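Local coordinates for KaiC-like domain-containing protein (Pyrococcus horikoshii, PDB 3BS4) that is of unknown function but has a KaiC-like domain, probably akin to the RecA-type ATPases in fold, at residues 30-42 with 239-251. Numbering follows the deposited sequence.
Sequences ASSRGKDILFYIL and FEYEFKGNEPKLR
Arg33, the N-cap residue of helix 34-47, lies over Phe243 of a beta-hairpin whose strands, 238-244 and 247-252, finish one edge of the sheet, consistent with a RecA-like fold, and are joined by a type II' turn with Gly245 at a positive phi. Followed outward, Arg33 CB sits 3.7 Å from Phe243 CZ and Arg33 CD 4.1 Å from Phe243 CE2; a bend at chi3 (62°) then lays the guanidinium on the flat apolar face phenylalanine offers, planes 16° apart, in a cation-pi stack. NE donates to the anti lone pair of Asp36 OD2 at 2.8 Å, fixing the group's rotation; this short carboxylate can take NE with one oxygen while the other pairs with Arg70. NH1 lies 3.5 Å from Phe243 CD2, and NH2 reaches Asn246 OD1 and Gly245 O through waters. Branched Ile37 packs CG1 against Phe243 and Pro248 and sends CD1 over one face of Tyr241. Pro248 CD, the methylene beside the imide nitrogen, makes a CH-pi contact over the Tyr40 ring centre, 3.5 Å from Tyr40 CG. A serine in place of Tyr40 would probably leave Pro248 CD without its aromatic cover and open a gap beside Glu247. Tyr241 adds a hydroxyl to its ring face: OH donates to Ser32 O at 2.5 Å, from above the carbonyl plane.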
loop_
_atom_site.group_PDB
_atom_site.type_symbol
_atom_site.label_atom_id
_atom_site.label_comp_id
_atom_site.label_asym_id
_atom_site.label_seq_id
_atom_site.Cartn_x
_atom_site.Cartn_y
_atom_site.Cartn_z
ATOM N N ALA A 30 5.430 -7.406 14.311
ATOM C CA ALA A 30 4.142 -6.819 14.551
ATOM C C ALA A 30 4.157 -5.741 15.624
ATOM O O ALA A 30 3.411 -4.781 15.522
ATOM C CB ALA A 30 3.084 -7.914 14.895
ATOM N N SER A 31 5.014 -5.899 16.634
ATOM C CA SER A 31 5.063 -4.937 17.739
ATOM C C SER A 31 5.516 -3.568 17.258
ATOM O O SER A 31 5.213 -2.566 17.887
ATOM C CB SER A 31 5.997 -5.426 18.862
ATOM O OG SER A 31 5.532 -6.664 19.380
ATOM N N SER A 32 6.216 -3.514 16.129
ATOM C CA SER A 32 6.706 -2.205 15.649
ATOM C C SER A 32 5.586 -1.259 15.219
ATOM O O SER A 32 5.792 -0.045 15.145
ATOM C CB SER A 32 7.691 -2.387 14.494
ATOM O OG SER A 32 7.021 -2.796 13.305
ATOM N N ARG A 33 4.422 -1.821 14.891
ATOM C CA ARG A 33 3.288 -1.035 14.407
ATOM C C ARG A 33 3.595 -0.234 13.134
ATOM O O ARG A 33 2.981 0.797 12.883
ATOM C CB ARG A 33 2.740 -0.126 15.511
ATOM C CG ARG A 33 2.041 -0.916 16.608
ATOM C CD ARG A 33 1.596 -0.028 17.760
ATOM N NE ARG A 33 0.619 0.975 17.332
ATOM C CZ ARG A 33 0.225 2.008 18.071
ATOM N NH1 ARG A 33 0.711 2.191 19.297
ATOM N NH2 ARG A 33 -0.659 2.860 17.577
ATOM N N GLY A 34 4.536 -0.715 12.317
ATOM C CA GLY A 34 4.781 -0.088 11.016
ATOM C C GLY A 34 3.525 -0.027 10.156
ATOM O O GLY A 34 3.340 0.885 9.361
ATOM N N LYS A 35 2.650 -1.003 10.324
ATOM C CA LYS A 35 1.375 -1.011 9.608
ATOM C C LYS A 35 0.561 0.236 9.947
ATOM O O LYS A 35 -0.075 0.842 9.076
ATOM C CB LYS A 35 0.608 -2.302 9.945
ATOM C CG LYS A 35 -0.811 -2.418 9.436
ATOM C CD LYS A 35 -1.350 -3.847 9.565
ATOM C CE LYS A 35 -1.143 -4.466 10.960
ATOM N NZ LYS A 35 -1.727 -5.844 11.049
ATOM N N ASP A 36 0.603 0.638 11.213
ATOM C CA ASP A 36 -0.121 1.845 11.640
ATOM C C ASP A 36 0.460 3.117 11.029
ATOM O O ASP A 36 -0.269 4.084 10.803
ATOM C CB ASP A 36 -0.127 1.967 13.166
ATOM C CG ASP A 36 -1.120 1.035 13.828
ATOM O OD1 ASP A 36 -2.084 0.585 13.146
ATOM O OD2 ASP A 36 -0.952 0.787 15.052
ATOM N N ILE A 37 1.766 3.128 10.744
ATOM C CA ILE A 37 2.371 4.278 10.064
ATOM C C ILE A 37 1.776 4.362 8.653
ATOM O O ILE A 37 1.401 5.448 8.184
ATOM C CB ILE A 37 3.918 4.200 10.007
ATOM C CG1 ILE A 37 4.493 4.293 11.427
ATOM C CG2 ILE A 37 4.468 5.320 9.154
ATOM C CD1 ILE A 37 5.969 4.073 11.479
ATOM N N LEU A 38 1.668 3.209 7.986
ATOM C CA LEU A 38 1.098 3.200 6.641
ATOM C C LEU A 38 -0.374 3.611 6.641
ATOM O O LEU A 38 -0.790 4.371 5.749
ATOM C CB LEU A 38 1.269 1.842 5.953
ATOM C CG LEU A 38 0.922 1.900 4.460
ATOM C CD1 LEU A 38 1.639 3.046 3.748
ATOM C CD2 LEU A 38 1.268 0.629 3.773
ATOM N N PHE A 39 -1.156 3.125 7.607
ATOM C CA PHE A 39 -2.562 3.553 7.687
ATOM C C PHE A 39 -2.666 5.051 7.958
ATOM O O PHE A 39 -3.545 5.726 7.428
ATOM C CB PHE A 39 -3.346 2.731 8.709
ATOM C CG PHE A 39 -3.893 1.445 8.142
ATOM C CD1 PHE A 39 -5.045 1.449 7.354
ATOM C CD2 PHE A 39 -3.275 0.233 8.416
ATOM C CE1 PHE A 39 -5.570 0.252 6.829
ATOM C CE2 PHE A 39 -3.784 -0.973 7.889
ATOM C CZ PHE A 39 -4.933 -0.960 7.097
ATOM N N TYR A 40 -1.748 5.581 8.756
ATOM C CA TYR A 40 -1.713 7.022 8.957
ATOM C C TYR A 40 -1.509 7.779 7.645
ATOM O O TYR A 40 -2.262 8.701 7.331
ATOM C CB TYR A 40 -0.633 7.381 9.973
ATOM C CG TYR A 40 -0.526 8.863 10.200
ATOM C CD1 TYR A 40 -1.426 9.518 11.039
ATOM C CD2 TYR A 40 0.461 9.614 9.547
ATOM C CE1 TYR A 40 -1.337 10.887 11.237
ATOM C CE2 TYR A 40 0.561 11.000 9.744
ATOM C CZ TYR A 40 -0.352 11.617 10.592
ATOM O OH TYR A 40 -0.276 12.983 10.783
ATOM N N ILE A 41 -0.502 7.377 6.877
ATOM C CA ILE A 41 -0.232 7.986 5.579
ATOM C C ILE A 41 -1.461 7.913 4.669
ATOM O O ILE A 41 -1.860 8.917 4.067
ATOM C CB ILE A 41 1.001 7.344 4.923
ATOM C CG1 ILE A 41 2.248 7.648 5.766
ATOM C CG2 ILE A 41 1.184 7.845 3.482
ATOM C CD1 ILE A 41 3.507 6.942 5.297
ATOM N N LEU A 42 -2.057 6.725 4.584
ATOM C CA LEU A 42 -3.269 6.512 3.792
ATOM C C LEU A 42 -4.389 7.476 4.217
ATOM O O LEU A 42 -5.012 8.144 3.369
ATOM C CB LEU A 42 -3.738 5.060 3.973
ATOM C CG LEU A 42 -5.092 4.594 3.421
ATOM C CD1 LEU A 42 -5.242 4.971 1.987
ATOM C CD2 LEU A 42 -5.218 3.077 3.582
ATOM N N PHE A 239 15.349 6.264 12.395
ATOM C CA PHE A 239 14.522 7.058 13.283
ATOM C C PHE A 239 14.002 6.202 14.417
ATOM O O PHE A 239 13.677 5.023 14.215
ATOM C CB PHE A 239 13.293 7.579 12.548
ATOM C CG PHE A 239 13.599 8.434 11.368
ATOM C CD1 PHE A 239 13.638 9.824 11.494
ATOM C CD2 PHE A 239 13.805 7.860 10.109
ATOM C CE1 PHE A 239 13.903 10.619 10.382
ATOM C CE2 PHE A 239 14.075 8.649 8.994
ATOM C CZ PHE A 239 14.132 10.030 9.133
ATOM N N GLU A 240 13.919 6.788 15.611
ATOM C CA GLU A 240 13.092 6.194 16.662
ATOM C C GLU A 240 11.717 6.805 16.520
ATOM O O GLU A 240 11.603 7.976 16.166
ATOM C CB GLU A 240 13.626 6.481 18.075
ATOM C CG GLU A 240 12.767 5.750 19.151
ATOM C CD GLU A 240 13.263 5.880 20.587
ATOM O OE1 GLU A 240 14.379 6.399 20.808
ATOM O OE2 GLU A 240 12.515 5.434 21.493
ATOM N N TYR A 241 10.661 6.035 16.789
ATOM C CA TYR A 241 9.323 6.635 16.776
ATOM C C TYR A 241 8.424 6.144 17.901
ATOM O O TYR A 241 8.678 5.103 18.522
ATOM C CB TYR A 241 8.631 6.476 15.404
ATOM C CG TYR A 241 8.347 5.041 14.985
ATOM C CD1 TYR A 241 7.132 4.442 15.292
ATOM C CD2 TYR A 241 9.284 4.317 14.256
ATOM C CE1 TYR A 241 6.860 3.117 14.920
ATOM C CE2 TYR A 241 9.022 3.016 13.850
ATOM C CZ TYR A 241 7.815 2.427 14.195
ATOM O OH TYR A 241 7.564 1.130 13.784
ATOM N N GLU A 242 7.407 6.944 18.184
ATOM C CA GLU A 242 6.299 6.541 19.041
ATOM C C GLU A 242 5.029 7.128 18.463
ATOM O O GLU A 242 5.071 7.764 17.420
ATOM C CB GLU A 242 6.508 7.011 20.475
ATOM C CG GLU A 242 6.716 8.481 20.622
ATOM C CD GLU A 242 7.278 8.850 21.995
ATOM O OE1 GLU A 242 7.453 7.965 22.867
ATOM O OE2 GLU A 242 7.532 10.045 22.185
ATOM N N PHE A 243 3.906 6.901 19.133
ATOM C CA PHE A 243 2.629 7.391 18.621
ATOM C C PHE A 243 2.000 8.339 19.614
ATOM O O PHE A 243 1.978 8.061 20.805
ATOM C CB PHE A 243 1.693 6.222 18.352
ATOM C CG PHE A 243 2.204 5.285 17.284
ATOM C CD1 PHE A 243 1.872 5.493 15.945
ATOM C CD2 PHE A 243 3.030 4.219 17.608
ATOM C CE1 PHE A 243 2.350 4.632 14.939
ATOM C CE2 PHE A 243 3.516 3.357 16.612
ATOM C CZ PHE A 243 3.171 3.566 15.276
ATOM N N LYS A 244 1.501 9.459 19.115
ATOM C CA LYS A 244 0.640 10.320 19.917
ATOM C C LYS A 244 -0.766 10.138 19.364
ATOM O O LYS A 244 -1.105 10.689 18.319
ATOM C CB LYS A 244 1.096 11.762 19.780
ATOM C CG LYS A 244 0.309 12.737 20.649
ATOM C CD LYS A 244 0.746 14.163 20.402
ATOM C CE LYS A 244 -0.055 15.111 21.296
ATOM N NZ LYS A 244 0.728 16.355 21.584
ATOM N N GLY A 245 -1.572 9.338 20.048
ATOM C CA GLY A 245 -2.840 8.895 19.466
ATOM C C GLY A 245 -2.469 8.063 18.253
ATOM O O GLY A 245 -1.732 7.090 18.371
ATOM N N ASN A 246 -2.947 8.467 17.082
ATOM C CA ASN A 246 -2.614 7.748 15.853
ATOM C C ASN A 246 -1.445 8.335 15.078
ATOM O O ASN A 246 -1.012 7.758 14.071
ATOM C CB ASN A 246 -3.848 7.656 14.966
ATOM C CG ASN A 246 -4.896 6.726 15.536
ATOM O OD1 ASN A 246 -4.583 5.666 16.101
ATOM N ND2 ASN A 246 -6.154 7.113 15.391
ATOM N N GLU A 247 -0.928 9.467 15.545
ATOM C CA GLU A 247 0.104 10.196 14.812
ATOM C C GLU A 247 1.486 9.673 15.155
ATOM O O GLU A 247 1.881 9.709 16.327
ATOM C CB GLU A 247 0.056 11.696 15.125
ATOM C CG GLU A 247 0.966 12.535 14.230
ATOM C CD GLU A 247 1.037 13.983 14.676
ATOM O OE1 GLU A 247 0.453 14.306 15.738
ATOM O OE2 GLU A 247 1.673 14.795 13.961
ATOM N N PRO A 248 2.239 9.206 14.137
ATOM C CA PRO A 248 3.591 8.753 14.420
ATOM C C PRO A 248 4.487 9.956 14.633
ATOM O O PRO A 248 4.425 10.937 13.878
ATOM C CB PRO A 248 4.025 8.027 13.133
ATOM C CG PRO A 248 2.873 8.106 12.189
ATOM C CD PRO A 248 1.910 9.120 12.699
ATOM N N LYS A 249 5.316 9.874 15.665
ATOM C CA LYS A 249 6.236 10.935 16.005
ATOM C C LYS A 249 7.656 10.382 15.879
ATOM O O LYS A 249 8.033 9.478 16.620
ATOM C CB LYS A 249 5.950 11.400 17.429
ATOM C CG LYS A 249 4.551 11.995 17.640
ATOM C CD LYS A 249 4.326 13.184 16.703
ATOM C CE LYS A 249 3.496 14.269 17.357
ATOM N NZ LYS A 249 4.257 14.889 18.479
ATOM N N LEU A 250 8.424 10.918 14.936
ATOM C CA LEU A 250 9.743 10.379 14.590
ATOM C C LEU A 250 10.869 11.265 15.083
ATOM O O LEU A 250 10.713 12.475 15.130
ATOM C CB LEU A 250 9.875 10.238 13.073
ATOM C CG LEU A 250 9.310 8.949 12.455
ATOM C CD1 LEU A 250 7.790 8.907 12.517
ATOM C CD2 LEU A 250 9.760 8.858 10.994
ATOM N N ARG A 251 12.001 10.654 15.414
ATOM C CA ARG A 251 13.205 11.368 15.863
ATOM C C ARG A 251 14.392 10.741 15.148
ATOM O O ARG A 251 14.648 9.549 15.302
ATOM C CB ARG A 251 13.371 11.218 17.385
ATOM C CG ARG A 251 14.713 11.745 17.938
ATOM C CD ARG A 251 14.856 11.456 19.444
ATOM N NE ARG A 251 15.043 10.026 19.715
ATOM C CZ ARG A 251 16.197 9.376 19.573
ATOM N NH1 ARG A 251 17.281 10.021 19.155
ATOM N NH2 ARG A 251 16.266 8.075 19.832
HETATM O O HOH W 1 -2.111 4.032 15.324
HETATM O O HOH W 2 -1.264 4.725 19.671
HETATM O O HOH W 3 -0.756 5.332 13.357
#